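Local coordinates for G-protein interacting protein 1 (Dictyostelium discoideum, PDB 5Z1N) that probably binds heterotrimeric G proteins through the beta-gamma complex for cytosolic sequestration in chemotaxis, seen here as its lipid-holding C-terminal TNFAIP8-like domain, at residues Ser20-Ile25 against Glu32-Met37; Glu38-Lys43 against Arg126-Phe131; Ala63-Ala68 against Gln107-Leu112; Val85-Asp90 against Val141-Glu146. One frame throughout, in Å; residues are numbered along the deposited sequence. Where two conformers were deposited one is given.

Contact 1: Ser20-Ile25 against Glu32-Met37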
# COMPACT_ATOMS: atom_id res chain seq x y z
N SER A 20 -4.98 9.06 -3.86
CA SER A 20 -5.26 8.22 -5.02
C SER A 20 -5.77 6.84 -4.59
O SER A 20 -6.79 6.34 -5.10
CB SER A 20 -4.01 8.09 -5.89
OG SER A 20 -3.64 9.35 -6.42
N VAL A 21 -5.07 6.22 -3.63
CA VAL A 21 -5.52 4.94 -3.10
C VAL A 21 -6.95 5.05 -2.57
O VAL A 21 -7.80 4.20 -2.86
CB VAL A 21 -4.56 4.44 -2.01
CG1 VAL A 21 -5.11 3.20 -1.34
CG2 VAL A 21 -3.20 4.16 -2.59
N LYS A 22 -7.23 6.10 -1.81
CA LYS A 22 -8.54 6.25 -1.18
C LYS A 22 -9.64 6.38 -2.22
O LYS A 22 -10.72 5.80 -2.06
CB LYS A 22 -8.56 7.45 -0.24
CG LYS A 22 -9.90 7.63 0.46
CD LYS A 22 -9.92 8.84 1.38
CE LYS A 22 -11.22 8.89 2.17
NZ LYS A 22 -11.31 10.06 3.09
N LYS A 23 -9.39 7.13 -3.30
CA LYS A 23 -10.41 7.25 -4.33
C LYS A 23 -10.69 5.90 -4.98
O LYS A 23 -11.85 5.53 -5.21
CB LYS A 23 -10.00 8.28 -5.38
CG LYS A 23 -11.04 8.48 -6.48
CD LYS A 23 -10.83 9.80 -7.23
CE LYS A 23 -9.49 9.83 -7.96
NZ LYS A 23 -9.23 11.16 -8.58
N ILE A 24 -9.63 5.13 -5.26
CA ILE A 24 -9.84 3.81 -5.85
C ILE A 24 -10.63 2.91 -4.91
O ILE A 24 -11.56 2.20 -5.33
CB ILE A 24 -8.48 3.20 -6.24
CG1 ILE A 24 -7.93 3.92 -7.47
CG2 ILE A 24 -8.63 1.71 -6.52
CD1 ILE A 24 -6.46 3.64 -7.77
N ILE A 25 -10.30 2.94 -3.62
CA ILE A 25 -11.03 2.13 -2.64
C ILE A 25 -12.50 2.53 -2.61
O ILE A 25 -13.39 1.67 -2.56
CB ILE A 25 -10.39 2.25 -1.25
CG1 ILE A 25 -8.98 1.68 -1.25
CG2 ILE A 25 -11.24 1.51 -0.21
CD1 ILE A 25 -8.30 1.77 0.09
N GLU A 32 -17.19 4.09 3.78
CA GLU A 32 -16.78 3.70 5.13
C GLU A 32 -15.46 2.95 5.10
O GLU A 32 -14.55 3.24 5.88
CB GLU A 32 -17.88 2.85 5.78
CG GLU A 32 -19.00 3.67 6.39
CD GLU A 32 -18.56 4.42 7.63
OE1 GLU A 32 -17.98 3.79 8.53
OE2 GLU A 32 -18.80 5.64 7.69
N LYS A 33 -15.35 1.97 4.20
CA LYS A 33 -14.10 1.23 4.06
C LYS A 33 -12.96 2.14 3.61
O LYS A 33 -11.82 1.99 4.04
CB LYS A 33 -14.29 0.07 3.09
CG LYS A 33 -13.03 -0.75 2.80
CD LYS A 33 -12.49 -1.43 4.06
CE LYS A 33 -13.52 -2.35 4.70
NZ LYS A 33 -12.94 -3.11 5.85
N ALA A 34 -13.27 3.11 2.74
CA ALA A 34 -12.22 4.03 2.28
C ALA A 34 -11.72 4.91 3.41
O ALA A 34 -10.51 5.15 3.53
CB ALA A 34 -12.75 4.88 1.12
N ASN A 35 -12.63 5.41 4.24
CA ASN A 35 -12.23 6.23 5.38
C ASN A 35 -11.44 5.41 6.39
O ASN A 35 -10.40 5.87 6.90
CB ASN A 35 -13.46 6.86 6.04
CG ASN A 35 -14.15 7.88 5.15
OD1 ASN A 35 -13.54 8.46 4.26
ND2 ASN A 35 -15.44 8.11 5.39
N GLU A 36 -11.89 4.19 6.66
CA GLU A 36 -11.17 3.31 7.58
C GLU A 36 -9.77 3.01 7.07
O GLU A 36 -8.80 3.05 7.83
CB GLU A 36 -11.95 2.02 7.80
CG GLU A 36 -11.26 1.04 8.76
CD GLU A 36 -11.69 -0.40 8.56
OE1 GLU A 36 -12.34 -0.70 7.53
OE2 GLU A 36 -11.38 -1.23 9.43
N MET A 37 -9.65 2.69 5.78
CA MET A 37 -8.35 2.35 5.22
C MET A 37 -7.42 3.56 5.20
O MET A 37 -6.22 3.43 5.43
CB MET A 37 -8.51 1.76 3.82
CG MET A 37 -9.13 0.37 3.82
SD MET A 37 -8.03 -0.87 4.52
CE MET A 37 -9.17 -1.86 5.47

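Contact 2: Glu38-Lys43 against Arg126-Phe131. With PEF (di-palmitoyl-3-sn-phosphatidylethanolamine), chain B.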
# COMPACT_ATOMS: atom_id res chain seq x y z
N GLU A 38 -7.96 4.75 4.91
CA GLU A 38 -7.13 5.96 4.95
C GLU A 38 -6.59 6.19 6.36
O GLU A 38 -5.38 6.42 6.54
CB GLU A 38 -7.93 7.17 4.47
CG GLU A 38 -7.16 8.49 4.55
CD GLU A 38 -8.05 9.71 4.37
OE1 GLU A 38 -9.22 9.68 4.82
OE2 GLU A 38 -7.59 10.70 3.78
N LYS A 39 -7.47 6.12 7.36
CA LYS A 39 -7.02 6.26 8.74
C LYS A 39 -5.99 5.20 9.10
O LYS A 39 -4.99 5.51 9.76
CB LYS A 39 -8.22 6.19 9.69
CG LYS A 39 -7.86 6.40 11.15
CD LYS A 39 -9.10 6.48 12.03
CE LYS A 39 -9.59 5.10 12.44
NZ LYS A 39 -10.27 5.12 13.77
N ASN A 40 -6.21 3.96 8.68
CA ASN A 40 -5.31 2.87 9.04
C ASN A 40 -3.93 3.07 8.41
O ASN A 40 -2.90 2.89 9.08
CB ASN A 40 -5.90 1.53 8.60
CG ASN A 40 -7.01 1.05 9.52
OD1 ASN A 40 -7.34 1.70 10.51
ND2 ASN A 40 -7.59 -0.10 9.18
N ILE A 41 -3.90 3.43 7.13
CA ILE A 41 -2.63 3.68 6.45
C ILE A 41 -1.87 4.79 7.15
O ILE A 41 -0.67 4.66 7.45
CB ILE A 41 -2.88 4.01 4.97
CG1 ILE A 41 -3.39 2.78 4.21
CG2 ILE A 41 -1.61 4.53 4.31
CD1 ILE A 41 -3.77 3.08 2.78
N LEU A 42 -2.56 5.90 7.45
CA LEU A 42 -1.92 6.99 8.16
C LEU A 42 -1.38 6.54 9.52
O LEU A 42 -0.25 6.88 9.88
CB LEU A 42 -2.90 8.15 8.34
CG LEU A 42 -3.24 8.90 7.06
CD1 LEU A 42 -4.44 9.81 7.29
CD2 LEU A 42 -2.04 9.70 6.58
N LYS A 43 -2.16 5.77 10.27
CA LYS A 43 -1.76 5.35 11.61
C LYS A 43 -0.51 4.48 11.56
O LYS A 43 0.46 4.71 12.30
CB LYS A 43 -2.93 4.60 12.25
CG LYS A 43 -2.61 3.79 13.49
CD LYS A 43 -3.88 3.07 13.94
CE LYS A 43 -3.82 2.69 15.40
NZ LYS A 43 -5.17 2.27 15.90
N ARG A 126 -2.82 -6.33 9.79
CA ARG A 126 -3.19 -7.48 8.97
C ARG A 126 -4.38 -7.17 8.07
O ARG A 126 -4.36 -7.48 6.87
CB ARG A 126 -3.49 -8.69 9.85
CG ARG A 126 -2.26 -9.28 10.53
CD ARG A 126 -2.53 -10.70 11.02
NE ARG A 126 -3.75 -10.78 11.81
CZ ARG A 126 -3.79 -10.68 13.14
NH1 ARG A 126 -2.67 -10.51 13.83
NH2 ARG A 126 -4.96 -10.76 13.78
N ASN A 127 -5.43 -6.56 8.63
CA ASN A 127 -6.62 -6.27 7.84
C ASN A 127 -6.33 -5.24 6.76
O ASN A 127 -6.82 -5.37 5.62
CB ASN A 127 -7.75 -5.77 8.75
CG ASN A 127 -8.36 -6.87 9.58
OD1 ASN A 127 -8.29 -8.05 9.23
ND2 ASN A 127 -8.99 -6.49 10.69
N THR A 128 -5.54 -4.23 7.09
CA THR A 128 -5.22 -3.18 6.12
C THR A 128 -4.44 -3.75 4.94
O THR A 128 -4.82 -3.57 3.78
CB THR A 128 -4.45 -2.06 6.80
OG1 THR A 128 -5.25 -1.53 7.87
CG2 THR A 128 -4.13 -0.95 5.82
N PHE A 129 -3.34 -4.46 5.23
CA PHE A 129 -2.56 -5.06 4.16
C PHE A 129 -3.35 -6.11 3.39
O PHE A 129 -3.16 -6.28 2.18
CB PHE A 129 -1.28 -5.68 4.71
CG PHE A 129 -0.11 -4.74 4.77
CD1 PHE A 129 0.75 -4.61 3.69
CD2 PHE A 129 0.16 -4.01 5.92
CE1 PHE A 129 1.83 -3.75 3.74
CE2 PHE A 129 1.24 -3.15 5.98
CZ PHE A 129 2.08 -3.03 4.89
N ALA A 130 -4.22 -6.84 4.08
CA ALA A 130 -5.00 -7.88 3.42
C ALA A 130 -5.98 -7.27 2.43
O ALA A 130 -6.22 -7.84 1.36
CB ALA A 130 -5.74 -8.73 4.45
N PHE A 131 -6.56 -6.11 2.76
CA PHE A 131 -7.42 -5.44 1.80
C PHE A 131 -6.61 -4.82 0.67
O PHE A 131 -6.88 -5.08 -0.51
CB PHE A 131 -8.26 -4.37 2.50
CG PHE A 131 -9.26 -3.71 1.59
CD1 PHE A 131 -8.93 -2.57 0.88
CD2 PHE A 131 -10.53 -4.25 1.44
CE1 PHE A 131 -9.84 -1.97 0.05
CE2 PHE A 131 -11.45 -3.65 0.61
CZ PHE A 131 -11.11 -2.51 -0.09
C2 PEF B . 6.80 9.83 2.99
C1 PEF B . 8.12 9.55 3.70
N PEF B . 13.62 9.81 1.47
C3 PEF B . 7.00 10.62 1.72
C4 PEF B . 12.13 9.00 3.20
C5 PEF B . 13.57 9.11 2.73
C10 PEF B . 4.80 8.54 2.83
C11 PEF B . 4.08 7.21 2.76
C12 PEF B . 2.93 7.23 1.75
C13 PEF B . 2.49 5.79 1.51
C14 PEF B . 1.24 5.67 0.65
C15 PEF B . 1.11 4.22 0.19
C16 PEF B . -0.18 3.99 -0.59
C17 PEF B . -0.13 2.68 -1.37
C18 PEF B . 0.41 1.52 -0.53
C19 PEF B . -0.31 0.22 -0.85
C20 PEF B . -0.35 -0.07 -2.34
C21 PEF B . -1.77 -0.39 -2.79
C22 PEF B . -1.86 -0.55 -4.30
C23 PEF B . -3.31 -0.48 -4.78
C24 PEF B . -3.41 -0.77 -6.27
C25 PEF B . -4.81 -0.53 -6.79
C30 PEF B . 6.62 9.18 -0.26
C31 PEF B . 7.14 8.25 -1.33
C32 PEF B . 6.80 6.81 -0.98
C33 PEF B . 7.63 6.32 0.21
C34 PEF B . 6.88 5.23 0.97
C35 PEF B . 7.77 4.58 2.02
C36 PEF B . 6.94 3.96 3.14
C37 PEF B . 7.74 2.93 3.94
C38 PEF B . 6.95 2.47 5.16
C39 PEF B . 6.85 0.95 5.22
C40 PEF B . 6.10 0.47 6.46
C41 PEF B . 4.67 1.00 6.51
C42 PEF B . 3.82 0.50 5.34
C43 PEF B . 2.36 0.89 5.53
C44 PEF B . 1.51 0.43 4.36
C45 PEF B . 0.04 0.62 4.66
O4 PEF B . 4.20 9.58 3.04
O5 PEF B . 5.44 9.46 -0.19
O2 PEF B . 6.23 8.57 2.64
O3 PEF B . 7.53 9.74 0.73
O1P PEF B . 10.69 12.11 4.67
O2P PEF B . 10.47 9.55 5.25
O3P PEF B . 9.05 10.60 3.43
O4P PEF B . 11.49 10.27 3.11
P PEF B . 10.43 10.68 4.25

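Contact 3: Ala63-Ala68 against Gln107-Leu112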
# COMPACT_ATOMS: atom_id res chain seq x y z
N ALA A 63 14.63 -2.93 5.96
CA ALA A 63 14.98 -3.48 4.65
C ALA A 63 13.93 -4.47 4.16
O ALA A 63 13.41 -4.34 3.04
CB ALA A 63 16.35 -4.15 4.71
N LYS A 64 13.58 -5.45 5.01
CA LYS A 64 12.62 -6.48 4.62
C LYS A 64 11.33 -5.88 4.09
O LYS A 64 10.81 -6.30 3.05
CB LYS A 64 12.32 -7.39 5.82
CG LYS A 64 13.54 -8.03 6.46
CD LYS A 64 13.10 -9.11 7.45
CE LYS A 64 14.27 -9.75 8.17
NZ LYS A 64 13.90 -11.07 8.76
N VAL A 65 10.77 -4.89 4.81
CA VAL A 65 9.54 -4.27 4.33
C VAL A 65 9.81 -3.53 3.03
O VAL A 65 9.09 -3.70 2.03
CB VAL A 65 8.96 -3.33 5.41
CG1 VAL A 65 7.59 -2.82 4.99
CG2 VAL A 65 8.87 -4.05 6.74
N ASP A 66 10.89 -2.74 3.00
CA ASP A 66 11.21 -1.93 1.84
C ASP A 66 11.21 -2.78 0.57
O ASP A 66 10.40 -2.58 -0.34
CB ASP A 66 12.57 -1.25 2.05
CG ASP A 66 13.11 -0.62 0.78
OD1 ASP A 66 12.59 0.44 0.39
OD2 ASP A 66 14.05 -1.19 0.19
N ARG A 67 12.08 -3.79 0.55
CA ARG A 67 12.17 -4.68 -0.61
C ARG A 67 10.80 -5.22 -0.98
O ARG A 67 10.38 -5.14 -2.14
CB ARG A 67 13.14 -5.82 -0.31
CG ARG A 67 14.60 -5.48 -0.59
CD ARG A 67 15.49 -6.71 -0.51
NE ARG A 67 16.08 -6.86 0.82
CZ ARG A 67 17.19 -6.25 1.21
NH1 ARG A 67 17.66 -6.45 2.44
NH2 ARG A 67 17.84 -5.44 0.38
N ALA A 68 10.06 -5.74 0.01
CA ALA A 68 8.77 -6.33 -0.30
C ALA A 68 7.87 -5.31 -0.98
O ALA A 68 7.33 -5.57 -2.06
CB ALA A 68 8.11 -6.87 0.97
N GLN A 107 3.62 -9.24 6.66
CA GLN A 107 4.24 -10.00 7.73
C GLN A 107 5.38 -9.21 8.35
O GLN A 107 5.46 -9.06 9.58
CB GLN A 107 4.72 -11.34 7.19
CG GLN A 107 3.56 -12.24 6.75
CD GLN A 107 4.02 -13.47 6.01
OE1 GLN A 107 5.13 -13.52 5.47
NE2 GLN A 107 3.15 -14.48 5.96
N GLU A 108 6.21 -8.59 7.51
CA GLU A 108 7.37 -7.92 8.08
C GLU A 108 6.94 -6.67 8.84
O GLU A 108 7.49 -6.39 9.91
CB GLU A 108 8.39 -7.60 7.00
CG GLU A 108 9.08 -8.86 6.47
CD GLU A 108 9.56 -9.78 7.58
OE1 GLU A 108 10.14 -9.28 8.57
OE2 GLU A 108 9.34 -11.00 7.47
N THR A 109 5.91 -5.97 8.35
CA THR A 109 5.43 -4.83 9.11
C THR A 109 4.93 -5.29 10.47
O THR A 109 5.23 -4.66 11.50
CB THR A 109 4.35 -4.09 8.33
OG1 THR A 109 4.89 -3.61 7.10
CG2 THR A 109 3.85 -2.88 9.13
N VAL A 110 4.22 -6.42 10.51
CA VAL A 110 3.78 -6.96 11.79
C VAL A 110 4.98 -7.19 12.69
O VAL A 110 5.03 -6.72 13.83
CB VAL A 110 2.97 -8.26 11.58
CG1 VAL A 110 2.88 -9.05 12.87
CG2 VAL A 110 1.57 -7.93 11.06
N THR A 111 6.01 -7.84 12.14
CA THR A 111 7.20 -8.11 12.94
C THR A 111 7.83 -6.81 13.40
O THR A 111 8.29 -6.71 14.54
CB THR A 111 8.19 -8.95 12.13
OG1 THR A 111 7.60 -10.23 11.86
CG2 THR A 111 9.49 -9.14 12.90
N LEU A 112 7.80 -5.79 12.55
CA LEU A 112 8.42 -4.52 12.91
C LEU A 112 7.69 -3.87 14.07
O LEU A 112 8.32 -3.23 14.93
CB LEU A 112 8.44 -3.59 11.71
CG LEU A 112 9.48 -2.47 11.74
CD1 LEU A 112 10.88 -3.05 11.79
CD2 LEU A 112 9.31 -1.57 10.52
O HOH W 1 11.73 -10.63 10.22

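Contact 4: Val85-Asp90 against Val141-Glu146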
# COMPACT_ATOMS: atom_id res chain seq x y z
N VAL A 85 -5.74 -2.89 -22.08
CA VAL A 85 -5.55 -3.71 -23.28
C VAL A 85 -5.69 -5.20 -23.01
O VAL A 85 -5.81 -5.97 -23.97
CB VAL A 85 -4.21 -3.41 -23.98
CG1 VAL A 85 -4.21 -2.01 -24.58
CG2 VAL A 85 -3.05 -3.58 -23.01
N LYS A 86 -5.67 -5.63 -21.75
CA LYS A 86 -5.93 -7.02 -21.39
C LYS A 86 -6.90 -7.05 -20.21
O LYS A 86 -6.93 -6.13 -19.39
CB LYS A 86 -4.64 -7.77 -21.02
CG LYS A 86 -3.72 -8.04 -22.19
CD LYS A 86 -2.59 -8.98 -21.79
CE LYS A 86 -1.72 -9.33 -22.98
NZ LYS A 86 -0.72 -10.39 -22.64
N LYS A 87 -7.69 -8.12 -20.15
CA LYS A 87 -8.59 -8.31 -19.02
C LYS A 87 -7.81 -8.80 -17.81
O LYS A 87 -6.73 -9.38 -17.92
CB LYS A 87 -9.71 -9.30 -19.36
CG LYS A 87 -10.51 -8.94 -20.60
CD LYS A 87 -11.06 -7.52 -20.52
CE LYS A 87 -12.04 -7.35 -19.38
NZ LYS A 87 -12.50 -5.94 -19.24
N ALA A 88 -8.38 -8.56 -16.62
CA ALA A 88 -7.69 -8.92 -15.39
C ALA A 88 -7.40 -10.42 -15.32
O ALA A 88 -6.36 -10.82 -14.78
CB ALA A 88 -8.51 -8.49 -14.17
N ALA A 89 -8.29 -11.25 -15.87
CA ALA A 89 -8.06 -12.69 -15.83
C ALA A 89 -6.79 -13.08 -16.57
O ALA A 89 -6.12 -14.05 -16.19
CB ALA A 89 -9.27 -13.42 -16.43
N ASP A 90 -6.43 -12.33 -17.61
CA ASP A 90 -5.20 -12.58 -18.34
C ASP A 90 -3.96 -12.08 -17.61
O ASP A 90 -2.84 -12.35 -18.07
CB ASP A 90 -5.28 -11.93 -19.73
CG ASP A 90 -6.41 -12.49 -20.57
OD1 ASP A 90 -6.57 -13.73 -20.59
OD2 ASP A 90 -7.13 -11.70 -21.20
N VAL A 141 -10.08 -3.80 -9.68
CA VAL A 141 -9.54 -2.53 -10.15
C VAL A 141 -9.21 -2.60 -11.64
O VAL A 141 -9.55 -1.70 -12.42
CB VAL A 141 -8.30 -2.14 -9.32
CG1 VAL A 141 -7.43 -1.15 -10.07
CG2 VAL A 141 -8.74 -1.56 -7.98
N TRP A 142 -8.57 -3.69 -12.07
CA TRP A 142 -8.12 -3.79 -13.45
C TRP A 142 -9.26 -4.01 -14.42
O TRP A 142 -9.09 -3.76 -15.62
CB TRP A 142 -7.09 -4.92 -13.58
CG TRP A 142 -5.68 -4.42 -13.76
CD1 TRP A 142 -4.95 -4.43 -14.91
CD2 TRP A 142 -4.84 -3.85 -12.75
NE1 TRP A 142 -3.70 -3.90 -14.69
CE2 TRP A 142 -3.61 -3.53 -13.37
CE3 TRP A 142 -5.00 -3.57 -11.39
CZ2 TRP A 142 -2.55 -2.96 -12.67
CZ3 TRP A 142 -3.94 -3.00 -10.70
CH2 TRP A 142 -2.73 -2.70 -11.34
N ASP A 143 -10.42 -4.48 -13.96
CA ASP A 143 -11.53 -4.74 -14.87
C ASP A 143 -12.67 -3.73 -14.80
O ASP A 143 -13.31 -3.47 -15.82
CB ASP A 143 -12.11 -6.13 -14.63
CG ASP A 143 -11.45 -7.19 -15.47
OD1 ASP A 143 -10.56 -6.84 -16.27
OD2 ASP A 143 -11.81 -8.38 -15.33
N ASP A 144 -12.95 -3.15 -13.63
CA ASP A 144 -14.22 -2.48 -13.38
C ASP A 144 -14.08 -0.99 -13.09
O ASP A 144 -15.08 -0.35 -12.73
CB ASP A 144 -14.96 -3.18 -12.23
CG ASP A 144 -15.45 -4.57 -12.60
OD1 ASP A 144 -15.41 -4.92 -13.80
OD2 ASP A 144 -15.88 -5.32 -11.70
N LEU A 145 -12.89 -0.42 -13.23
CA LEU A 145 -12.71 1.00 -13.00
C LEU A 145 -12.91 1.79 -14.28
O LEU A 145 -12.64 1.31 -15.38
CB LEU A 145 -11.32 1.31 -12.44
CG LEU A 145 -11.04 1.06 -10.95
CD1 LEU A 145 -9.70 1.66 -10.58
CD2 LEU A 145 -12.14 1.64 -10.08
N GLU A 146 -13.40 3.02 -14.13
CA GLU A 146 -13.37 3.96 -15.23
C GLU A 146 -11.97 4.57 -15.35
O GLU A 146 -11.16 4.50 -14.42
CB GLU A 146 -14.41 5.07 -15.04
CG GLU A 146 -15.63 4.68 -14.22
CD GLU A 146 -16.63 3.84 -15.00
OE1 GLU A 146 -16.49 3.75 -16.24
OE2 GLU A 146 -17.56 3.29 -14.37
O HOH W 2 -7.20 -3.77 -17.86
O HOH W 3 -11.06 -10.62 -16.09

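Contact 1: Ser20-Ile25 against Glu32-Met37
Ile25 packs against Ala34 and Met37 where the chain, leaving helix 12-28, doubles back into helix 31-53. The two form an antiparallel helical hairpin, the short segments meeting at 155° with axes 8.7 Å apart. The branches of Ile25 divide the work. CG2, anti to the backbone N, lies on the backbone of the second helix, 3.7 Å from CA of Ala34. The longer branch carries CD1 onward to CB of Met37, also at 3.7 Å, the two side chains crossing at about a right angle. Met37 offers Ile25 mainly the root of its side chain, because bends at chi2 and chi3 lead the sulfur away to Thr128 on helix 119-132. The methyl of Ala34 faces the first helix and rests 3.9 Å from the carbonyl O of Lys22.

On one flank Lys22 is fully extended along its whole length and passes alongside Ala34 to bring NZ within 3.0 Å of OD1 of Asn35. The ammonium meets that oxygen at a C=O...N angle of 156°, tilted 19° from the amide plane. Asn35 leaves its helix pointing away, and its amide curls back to accept the bond. NZ has a stronger partner in Glu38, further along Asn35's helix, with which it forms a salt bridge. On the other flank Lys33 NZ forms a salt bridge with Glu36 OE1 within its own helix.

The hairpin therefore joins an apolar inner side, where Phe131 and Leu132 also cover Ile25, to a polar outer edge where one ammonium probably divides its hydrogen bonding between a neutral amide and a carboxylate.

Contact 2: Glu38-Lys43 against Arg126-Phe131
A buried amide-hydroxyl pair is the odd feature of this helix contact: the amide of Asn40 on helix 31-53 meets the hydroxyl of Thr128 on helix 119-132. ND2 donates to OG1 over 3.0 Å, but the N-H...O angle is 130°, which makes the bond weak. OG1 is the atom that faces Asn40, and it lies within 3.2 Å of Asn40 CB as well, nearly as close as the amide nitrogen. With OG1 beside its own backbone N (chi1 -59°), Thr128 can also bond back to the carbonyl O of Leu124, one turn earlier; that is its stronger polar partner.

The other branch of Thr128 does apolar work. CG2 reaches Ile41 CG1 at 4.1 Å, the two side chains passing at a slant. The same CG1 lies 4.1 Å from C45, the terminal methyl of one palmitoyl chain of the bound phosphatidylethanolamine. Phe129, next along the helix, borders that tail too: its CZ comes within 3.5 Å of C44, and CE2 within 3.9 Å. Ala105, Glu106 and Thr109 of helix 92-113 pack against the Phe129 ring, placing it between a helix and the lipid, while Met37 and Ile44 touch Thr128 from helix 31-53.

Little surface is shared directly by the two segments. Their chemistry implies part of the wall of the lipid pocket, in which a helix-internal bond satisfies the threonine hydroxyl, a weak, bent N-H...O hydrogen bond from Asn40 adds a modest tie between helices, and Ile41 and Phe129 lie against the end of the acyl chain.

Contact 3: Ala63-Ala68 against Gln107-Leu112
Val65 and Lys64 meet Glu108 and Thr109 where two antiparallel helices of the TNFAIP8-like helical fold, 59-81 and 92-113, lie side by side; the short segments run at 157° with axes 8.9 Å apart. The first helix is kinked here, the N atoms of Lys64 and Val65 lacking a bond to the turn before.

Apolar packing centres on Val65. Its two methyls part ways: CG2 sits 3.6 Å from CB of Glu108, the two side chains running antiparallel alongside each other, and CG1 crosses to Thr109 OG1 at 3.5 Å. A methyl offers the hydroxyl no hydrogen bond, so this second meeting is packing; OG1 bonds instead to the carbonyl O of Ala105 on its own helix. Val65 also touches the bound phosphatidylethanolamine and, with Asp61, belongs to the sodium site.

Further contact is made by the carbon parts of the charged side chains. Glu108 CG lies 3.6 Å from Lys64 CB, and the bend at chi2 (-47°) turns the carboxylate toward the lysine chain. Lys64 is extended beyond CG and slants across the carboxylate, so that its CD, not its nitrogen, is the atom nearest to OE1.

The charged ends are linked through water. The opposite charges lie close enough to attract but do not form a salt bridge, Lys64 NZ and Glu108 OE1 being 4.2 Å apart. One water joins them: it accepts from Lys64 NZ at 2.7 Å and donates to Glu108 OE1 at 2.7 Å.

Contact 4: Val85-Asp90 against Val141-Glu146
Asp143 on helix 135-144 takes hold of Ala88 in the loop between helices 59-81 and 92-113, joining that helix to the loop in this all-helical TNFAIP8-like domain. The direct bond runs from the backbone N of Ala88 to Asp143 OD1, 2.8 Å long with an N-H...O angle of 158°. The donor arrives on the syn side of the oxygen, 32° out of the carboxylate plane.

OD1 also faces the side chain of Lys87, whose bends at chi2 and chi3 bring its end round to the aspartate; NZ stops 3.7 Å from OD1, a long salt bridge. The other oxygen, OD2, reaches the backbone N of Ala89 through a water that accepts from that nitrogen and donates to the carboxylate. Both carboxylate oxygens are thereby engaged: Ala88 N is satisfied directly by OD1, and Ala89 N by the water that OD2 holds.

Next to this polar grip the methyl of Ala88 rests on CB of Trp142 at 3.9 Å. The indole itself turns away: its NE1 bonds to the carbonyl O of Ala79, and its ring meets Tyr83 edge-to-face. The loop holds its own shape through Asp90 N bonded to Lys87 O. A second water joins two backbone acceptors, donating to Lys86 O at 2.8 Å and to Trp142 O at 2.9 Å.

In the fold
From the N terminus, contact 1 closes first, across the short turn between helices 12-28 and 31-53, with six residues separating its segments. Contact 2 opens at the very next residue of helix 31-53 and does not close until helix 119-132, so its long loop encloses contact 3, which pairs helices 59-81 and 92-113. Contact 4 starts in the loop between those last two helices and ends on helix 135-144, thereby crossing both contacts 2 and 3. Packing joins neighbours: Phe131 of contact 2 lies on Ile25, Phe129 on Thr109 of contact 3, and Ile24 on Val141 of contact 4. Contacts 3 and 4 lie on opposite sides of the chain's centre, about 29 Å apart between centres.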